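Local coordinates for putative isomerase (Sinorhizobium meliloti, PDB 2PPG), which is of unknown function but belongs to the enolase superfamily, whose members join an N-terminal capping domain to a TIM-barrel C-terminal domain, at residues A176-K181 against F345-F350; A211-C216 against N339-E344. One frame throughout, in Å; residues are numbered along the deposited sequence.

Interaction 1: A176-K181 against F345-F350; sequences AAWQAK and FQHSIF
The first torsion of Trp-178, which sets CG trans to the carbonyl carbon (chi1 -77°), carries the indole off its helix toward His-347; in His-347, CG sits between the backbone N and the carbonyl carbon (chi1 54°), leaving CB and the imidazole both against the incoming ring. His-347 CB lies 3.3 Å above the plane of the Trp-178 indole, out toward its rim and only 3.4 Å from Trp-178 CZ2, while Lys-181 CD rests 3.7 Å above the opposite side. The five-membered ring of Trp-178 and the His-347 imidazole meet obliquely, planes 52° apart and centroids separated by 4.5 Å, with Trp-178 NE1 over one face of the imidazole. In the TIM barrel this joins the outer helix 168-180, which follows the first strand, 155-161, to the turn leaving the last strand, 343-345. Phe-345, at the end of that strand, receives Trp-178 at its ring edge: Trp-178 CZ3 comes to 4.2 Å from Phe-345 CE2. Phe-183 extends the cluster, lying nearly parallel to Phe-345 and edge-to-face with Trp-178. The imidazole is also held from beyond the contact, since His-347 NE2 is hydrogen-bonded to Gly-162 O, just past strand 155-161.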
ATOM      1  N   ALA A 176     -12.574 -12.860  44.029  1.00 36.45           N
ATOM      2  CA  ALA A 176     -13.333 -12.082  45.014  1.00 36.22           C
ATOM      3  C   ALA A 176     -12.550 -11.795  46.302  1.00 36.35           C
ATOM      4  O   ALA A 176     -12.711 -10.731  46.908  1.00 35.58           O
ATOM      5  CB  ALA A 176     -14.656 -12.780  45.336  1.00 36.22           C
ATOM      6  N   ALA A 177     -11.707 -12.744  46.704  1.00 34.44           N
ATOM      7  CA  ALA A 177     -10.856 -12.582  47.877  1.00 35.99           C
ATOM      8  C   ALA A 177      -9.839 -11.467  47.666  1.00 38.23           C
ATOM      9  O   ALA A 177      -9.696 -10.575  48.507  1.00 39.62           O
ATOM     10  CB  ALA A 177     -10.154 -13.880  48.192  1.00 33.70           C
ATOM     11  N   TRP A 178      -9.145 -11.511  46.533  1.00 38.84           N
ATOM     12  CA  TRP A 178      -8.173 -10.479  46.192  1.00 37.12           C
ATOM     13  C   TRP A 178      -8.846  -9.153  45.899  1.00 37.34           C
ATOM     14  O   TRP A 178      -8.235  -8.097  46.050  1.00 38.67           O
ATOM     15  CB  TRP A 178      -7.320 -10.924  45.014  1.00 33.84           C
ATOM     16  CG  TRP A 178      -6.295 -11.890  45.435  1.00 31.73           C
ATOM     17  CD1 TRP A 178      -6.314 -13.238  45.252  1.00 33.79           C
ATOM     18  CD2 TRP A 178      -5.095 -11.599  46.157  1.00 28.43           C
ATOM     19  NE1 TRP A 178      -5.190 -13.807  45.805  1.00 30.88           N
ATOM     20  CE2 TRP A 178      -4.427 -12.818  46.365  1.00 29.21           C
ATOM     21  CE3 TRP A 178      -4.526 -10.424  46.651  1.00 29.41           C
ATOM     22  CZ2 TRP A 178      -3.214 -12.899  47.046  1.00 33.46           C
ATOM     23  CZ3 TRP A 178      -3.316 -10.502  47.320  1.00 32.66           C
ATOM     24  CH2 TRP A 178      -2.671 -11.731  47.510  1.00 34.11           C
ATOM     25  N   GLN A 179     -10.112  -9.203  45.500  1.00 37.04           N
ATOM     26  CA  GLN A 179     -10.873  -7.979  45.302  1.00 39.39           C
ATOM     27  C   GLN A 179     -11.040  -7.274  46.645  1.00 41.99           C
ATOM     28  O   GLN A 179     -10.858  -6.061  46.748  1.00 44.23           O
ATOM     29  CB  GLN A 179     -12.236  -8.272  44.658  1.00 38.70           C
ATOM     30  CG  GLN A 179     -13.092  -7.031  44.397  1.00 36.78           C
ATOM     31  CD  GLN A 179     -14.422  -7.358  43.726  1.00 39.73           C
ATOM     32  OE1 GLN A 179     -15.077  -8.341  44.064  1.00 40.56           O
ATOM     33  NE2 GLN A 179     -14.825  -6.529  42.773  1.00 41.46           N
ATOM     34  N   ALA A 180     -11.374  -8.048  47.674  1.00 41.32           N
ATOM     35  CA  ALA A 180     -11.556  -7.509  49.016  1.00 45.30           C
ATOM     36  C   ALA A 180     -10.242  -6.954  49.584  1.00 48.49           C
ATOM     37  O   ALA A 180     -10.250  -6.050  50.425  1.00 49.38           O
ATOM     38  CB  ALA A 180     -12.138  -8.574  49.941  1.00 44.78           C
ATOM     39  N   LYS A 181      -9.119  -7.493  49.112  1.00 45.61           N
ATOM     40  CA  LYS A 181      -7.808  -6.991  49.504  1.00 44.45           C
ATOM     41  C   LYS A 181      -7.381  -5.715  48.756  1.00 43.33           C
ATOM     42  O   LYS A 181      -6.280  -5.211  48.971  1.00 45.94           O
ATOM     43  CB  LYS A 181      -6.748  -8.081  49.365  1.00 44.06           C
ATOM     44  CG  LYS A 181      -6.701  -9.055  50.527  1.00 45.34           C
ATOM     45  CD  LYS A 181      -6.088 -10.376  50.095  1.00 47.46           C
ATOM     46  CE  LYS A 181      -5.777 -11.262  51.281  1.00 51.44           C
ATOM     47  NZ  LYS A 181      -5.229 -12.569  50.831  1.00 54.24           N
ATOM     48  N   PHE A 345       0.745  -8.760  38.452  1.00 31.39           N
ATOM     49  CA  PHE A 345       1.115  -9.192  39.800  1.00 32.63           C
ATOM     50  C   PHE A 345       0.714 -10.645  40.049  1.00 34.60           C
ATOM     51  O   PHE A 345      -0.478 -10.977  40.190  1.00 34.53           O
ATOM     52  CB  PHE A 345       0.498  -8.255  40.839  1.00 34.93           C
ATOM     53  CG  PHE A 345       0.553  -8.765  42.257  1.00 38.77           C
ATOM     54  CD1 PHE A 345       1.769  -9.059  42.874  1.00 37.70           C
ATOM     55  CD2 PHE A 345      -0.612  -8.902  42.998  1.00 37.51           C
ATOM     56  CE1 PHE A 345       1.806  -9.495  44.192  1.00 35.80           C
ATOM     57  CE2 PHE A 345      -0.570  -9.340  44.321  1.00 35.08           C
ATOM     58  CZ  PHE A 345       0.634  -9.638  44.911  1.00 33.09           C
ATOM     59  N   GLN A 346       1.734 -11.499  40.079  1.00 33.84           N
ATOM     60  CA  GLN A 346       1.603 -12.902  40.421  1.00 35.61           C
ATOM     61  C   GLN A 346       1.606 -13.048  41.936  1.00 37.65           C
ATOM     62  O   GLN A 346       2.647 -13.284  42.542  1.00 42.18           O
ATOM     63  CB  GLN A 346       2.782 -13.691  39.846  1.00 35.79           C
ATOM     64  CG  GLN A 346       2.990 -13.553  38.337  1.00 38.55           C
ATOM     65  CD  GLN A 346       2.296 -14.647  37.544  1.00 37.76           C
ATOM     66  OE1 GLN A 346       1.830 -15.628  38.114  1.00 40.44           O
ATOM     67  NE2 GLN A 346       2.219 -14.478  36.227  1.00 35.16           N
ATOM     68  N   HIS A 347       0.435 -12.906  42.540  1.00 40.04           N
ATOM     69  CA  HIS A 347       0.259 -13.085  43.979  1.00 42.58           C
ATOM     70  C   HIS A 347       0.834 -14.411  44.492  1.00 40.73           C
ATOM     71  O   HIS A 347       1.550 -14.444  45.490  1.00 43.34           O
ATOM     72  CB  HIS A 347      -1.229 -12.989  44.317  1.00 42.72           C
ATOM     73  CG  HIS A 347      -2.076 -13.919  43.515  1.00 44.09           C
ATOM     74  ND1 HIS A 347      -2.548 -15.110  44.018  1.00 45.03           N
ATOM     75  CD2 HIS A 347      -2.493 -13.861  42.228  1.00 46.63           C
ATOM     76  CE1 HIS A 347      -3.238 -15.737  43.082  1.00 47.88           C
ATOM     77  NE2 HIS A 347      -3.221 -15.001  41.986  1.00 49.33           N
ATOM     78  N   SER A 348       0.526 -15.493  43.790  1.00 42.27           N
ATOM     79  CA  SER A 348       0.934 -16.838  44.189  1.00 44.42           C
ATOM     80  C   SER A 348       2.459 -17.044  44.223  1.00 44.29           C
ATOM     81  O   SER A 348       2.948 -18.007  44.816  1.00 44.04           O
ATOM     82  CB  SER A 348       0.270 -17.861  43.261  1.00 45.23           C
ATOM     83  OG  SER A 348       0.183 -17.355  41.936  1.00 47.04           O
ATOM     84  N   ILE A 349       3.198 -16.136  43.586  1.00 45.05           N
ATOM     85  CA  ILE A 349       4.665 -16.162  43.592  1.00 45.88           C
ATOM     86  C   ILE A 349       5.223 -15.134  44.574  1.00 43.81           C
ATOM     87  O   ILE A 349       6.098 -15.437  45.379  1.00 45.56           O
ATOM     88  CB  ILE A 349       5.249 -15.881  42.183  1.00 47.62           C
ATOM     89  CG1 ILE A 349       4.828 -16.968  41.193  1.00 48.22           C
ATOM     90  CG2 ILE A 349       6.782 -15.773  42.230  1.00 48.96           C
ATOM     91  CD1 ILE A 349       4.869 -16.508  39.732  1.00 50.70           C
ATOM     92  N   PHE A 350       4.700 -13.919  44.496  1.00 41.11           N
ATOM     93  CA  PHE A 350       5.203 -12.798  45.271  1.00 40.71           C
ATOM     94  C   PHE A 350       5.150 -13.067  46.768  1.00 40.74           C
ATOM     95  O   PHE A 350       6.131 -12.831  47.468  1.00 41.01           O
ATOM     96  CB  PHE A 350       4.416 -11.519  44.927  1.00 39.50           C
ATOM     97  CG  PHE A 350       5.045 -10.245  45.448  1.00 37.47           C
ATOM     98  CD1 PHE A 350       6.026  -9.596  44.718  1.00 35.67           C
ATOM     99  CD2 PHE A 350       4.647  -9.700  46.667  1.00 36.92           C
ATOM    100  CE1 PHE A 350       6.614  -8.424  45.190  1.00 37.01           C
ATOM    101  CE2 PHE A 350       5.226  -8.538  47.150  1.00 38.84           C
ATOM    102  CZ  PHE A 350       6.217  -7.895  46.411  1.00 38.14           C
TER

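Interaction 2: A211-C216 against N339-E344; sequences AVRIAC and NVDCHE
Arg-213 and Asp-341 illustrate a long-armed ion pair in which the charged groups meet skewed rather than side by side. The guanidinium presents its edge to the carboxylate: Asp-341 OD1 lies near the guanidinium plane and 3.4 Å from Arg-213 NH1, a weak hydrogen bond within a salt bridge, stretched but fairly straight at 164° about the hydrogen. The two planes are turned 64° apart, and the contact runs through a single oxygen and a single nitrogen. Arg-213 reaches across by an otherwise extended chain that bends at chi3 (-59°), swinging the guanidinium toward the partner segment. Its other terminal nitrogen, Arg-213 NH2, comes obliquely to 3.8 Å from Cys-342 SG, whose side chain points toward the arginine from the next residue along. The guanidinium has a further restraint, as Arg-213 NE is hydrogen-bonded to Ser-185 OG on the neighbouring strand 185-189; Asp-341 OD2, for its part, has a long, weak ion pair with Lys-314. Arg-213 opens strand 213-217 and Asp-341 lies just ahead of strand 343-345, so the pair spans the interior at the N-terminal ends of the strands, a polar contact at the floor of a TIM barrel.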
ATOM      1  N   ALA A 211     -17.682  -2.887  37.486  1.00 39.05           N
ATOM      2  CA  ALA A 211     -16.599  -1.878  37.454  1.00 39.48           C
ATOM      3  C   ALA A 211     -15.193  -2.455  37.227  1.00 38.61           C
ATOM      4  O   ALA A 211     -14.310  -1.778  36.713  1.00 39.13           O
ATOM      5  CB  ALA A 211     -16.616  -1.021  38.742  1.00 35.45           C
ATOM      6  N   VAL A 212     -15.000  -3.703  37.629  1.00 37.96           N
ATOM      7  CA  VAL A 212     -13.696  -4.361  37.598  1.00 38.82           C
ATOM      8  C   VAL A 212     -13.190  -4.699  36.181  1.00 37.93           C
ATOM      9  O   VAL A 212     -13.989  -4.988  35.278  1.00 39.05           O
ATOM     10  CB  VAL A 212     -13.764  -5.623  38.469  1.00 40.56           C
ATOM     11  CG1 VAL A 212     -12.996  -6.753  37.865  1.00 42.70           C
ATOM     12  CG2 VAL A 212     -13.302  -5.310  39.885  1.00 40.80           C
ATOM     13  N   ARG A 213     -11.868  -4.640  35.987  1.00 33.45           N
ATOM     14  CA  ARG A 213     -11.260  -4.971  34.692  1.00 30.59           C
ATOM     15  C   ARG A 213     -10.805  -6.417  34.661  1.00 30.92           C
ATOM     16  O   ARG A 213     -10.226  -6.924  35.632  1.00 29.18           O
ATOM     17  CB  ARG A 213     -10.095  -4.050  34.360  1.00 30.71           C
ATOM     18  CG  ARG A 213     -10.484  -2.598  34.184  1.00 34.85           C
ATOM     19  CD  ARG A 213      -9.306  -1.755  33.710  1.00 37.09           C
ATOM     20  NE  ARG A 213      -8.186  -1.803  34.649  1.00 38.72           N
ATOM     21  CZ  ARG A 213      -7.040  -1.146  34.488  1.00 37.72           C
ATOM     22  NH1 ARG A 213      -6.855  -0.387  33.423  1.00 38.52           N
ATOM     23  NH2 ARG A 213      -6.073  -1.256  35.387  1.00 36.72           N
ATOM     24  N   ILE A 214     -11.093  -7.084  33.545  1.00 31.28           N
ATOM     25  CA  ILE A 214     -10.875  -8.521  33.411  1.00 28.74           C
ATOM     26  C   ILE A 214     -10.317  -8.835  32.025  1.00 32.61           C
ATOM     27  O   ILE A 214     -10.988  -8.668  30.998  1.00 35.46           O
ATOM     28  CB  ILE A 214     -12.178  -9.327  33.606  1.00 27.06           C
ATOM     29  CG1 ILE A 214     -12.799  -9.061  34.980  1.00 28.26           C
ATOM     30  CG2 ILE A 214     -11.897 -10.808  33.500  1.00 29.30           C
ATOM     31  CD1 ILE A 214     -14.205  -9.600  35.124  1.00 27.99           C
ATOM     32  N   ALA A 215      -9.081  -9.291  32.002  1.00 30.74           N
ATOM     33  CA  ALA A 215      -8.433  -9.623  30.762  1.00 29.60           C
ATOM     34  C   ALA A 215      -8.335 -11.138  30.619  1.00 30.95           C
ATOM     35  O   ALA A 215      -8.561 -11.881  31.579  1.00 30.80           O
ATOM     36  CB  ALA A 215      -7.059  -8.985  30.722  1.00 26.04           C
ATOM     37  N   CYS A 216      -8.015 -11.586  29.409  1.00 33.56           N
ATOM     38  CA  CYS A 216      -7.813 -12.998  29.128  1.00 32.92           C
ATOM     39  C   CYS A 216      -6.459 -13.267  28.456  1.00 32.56           C
ATOM     40  O   CYS A 216      -6.147 -12.696  27.409  1.00 30.36           O
ATOM     41  CB  CYS A 216      -8.931 -13.513  28.241  1.00 34.68           C
ATOM     42  SG  CYS A 216      -8.700 -15.233  27.760  1.00 40.75           S
ATOM     43  N   ASN A 339       4.421   5.703  29.678  1.00 36.99           N
ATOM     44  CA  ASN A 339       3.271   4.932  29.215  1.00 38.91           C
ATOM     45  C   ASN A 339       2.805   3.744  30.068  1.00 38.19           C
ATOM     46  O   ASN A 339       1.932   2.984  29.627  1.00 34.84           O
ATOM     47  CB  ASN A 339       3.500   4.463  27.765  1.00 41.10           C
ATOM     48  CG  ASN A 339       3.215   5.551  26.749  1.00 39.59           C
ATOM     49  OD1 ASN A 339       3.422   6.735  27.017  1.00 39.55           O
ATOM     50  ND2 ASN A 339       2.747   5.152  25.570  1.00 37.70           N
ATOM     51  N   VAL A 340       3.365   3.586  31.272  1.00 39.15           N
ATOM     52  CA  VAL A 340       2.991   2.461  32.152  1.00 39.62           C
ATOM     53  C   VAL A 340       1.654   2.616  32.883  1.00 38.27           C
ATOM     54  O   VAL A 340       1.520   3.382  33.823  1.00 36.31           O
ATOM     55  CB  VAL A 340       4.115   2.074  33.140  1.00 39.18           C
ATOM     56  CG1 VAL A 340       3.642   0.964  34.074  1.00 34.79           C
ATOM     57  CG2 VAL A 340       5.342   1.607  32.363  1.00 39.24           C
ATOM     58  N   ASP A 341       0.668   1.856  32.440  1.00 44.75           N
ATOM     59  CA  ASP A 341      -0.696   1.983  32.951  1.00 50.39           C
ATOM     60  C   ASP A 341      -0.899   1.140  34.206  1.00 48.20           C
ATOM     61  O   ASP A 341      -1.738   1.450  35.053  1.00 47.73           O
ATOM     62  CB  ASP A 341      -1.677   1.507  31.872  1.00 55.48           C
ATOM     63  CG  ASP A 341      -3.100   1.929  32.153  1.00 60.61           C
ATOM     64  OD1 ASP A 341      -3.959   1.043  32.378  1.00 59.63           O
ATOM     65  OD2 ASP A 341      -3.353   3.153  32.153  1.00 64.48           O
ATOM     66  N   CYS A 342      -0.088   0.091  34.318  1.00 45.28           N
ATOM     67  CA  CYS A 342      -0.415  -1.070  35.110  1.00 38.21           C
ATOM     68  C   CYS A 342       0.748  -2.062  35.045  1.00 32.91           C
ATOM     69  O   CYS A 342       1.609  -1.939  34.198  1.00 30.14           O
ATOM     70  CB  CYS A 342      -1.633  -1.719  34.479  1.00 40.70           C
ATOM     71  SG  CYS A 342      -2.562  -2.673  35.595  1.00 49.18           S
ATOM     72  N   HIS A 343       0.754  -3.056  35.926  1.00 29.90           N
ATOM     73  CA  HIS A 343       1.828  -4.041  35.978  1.00 27.09           C
ATOM     74  C   HIS A 343       1.256  -5.342  36.512  1.00 29.06           C
ATOM     75  O   HIS A 343       0.579  -5.348  37.536  1.00 32.24           O
ATOM     76  CB  HIS A 343       2.944  -3.533  36.893  1.00 22.53           C
ATOM     77  CG  HIS A 343       4.235  -4.278  36.775  1.00 23.15           C
ATOM     78  ND1 HIS A 343       4.393  -5.583  37.205  1.00 21.29           N
ATOM     79  CD2 HIS A 343       5.448  -3.884  36.316  1.00 24.27           C
ATOM     80  CE1 HIS A 343       5.642  -5.962  36.998  1.00 22.87           C
ATOM     81  NE2 HIS A 343       6.303  -4.951  36.457  1.00 22.34           N
ATOM     82  N   GLU A 344       1.517  -6.441  35.812  1.00 31.70           N
ATOM     83  CA  GLU A 344       1.082  -7.767  36.260  1.00 33.55           C
ATOM     84  C   GLU A 344       1.584  -8.087  37.673  1.00 30.08           C
ATOM     85  O   GLU A 344       2.705  -7.735  38.043  1.00 25.22           O
ATOM     86  CB  GLU A 344       1.565  -8.843  35.282  1.00 32.72           C
ATOM     87  CG  GLU A 344       0.985 -10.218  35.538  1.00 36.91           C
ATOM     88  CD  GLU A 344       1.423 -11.273  34.527  1.00 40.13           C
ATOM     89  OE1 GLU A 344       2.455 -11.086  33.849  1.00 44.10           O
ATOM     90  OE2 GLU A 344       0.732 -12.306  34.412  1.00 42.28           O
TER

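Interactions 1 and 2 lie about 14 Å apart, centre to centre, and work on two ends of the same last barrel strand. Segment 339-344 leads into strand 343-345, and segment 345-350 carries it on into helix 347-350, so interaction 2 meets the approach to the strand from across the barrel and interaction 1 joins its exit to the outer helix 168-180. Along the chain, interaction 2 is nested inside the loop closed by interaction 1. The two also touch directly, Gln-179 NE2 packing 3.5 Å from Val-212 CG2. Together they link early and late elements of the C-terminal domain, where the barrel closes through the pairing of strands 155-161 and 343-345.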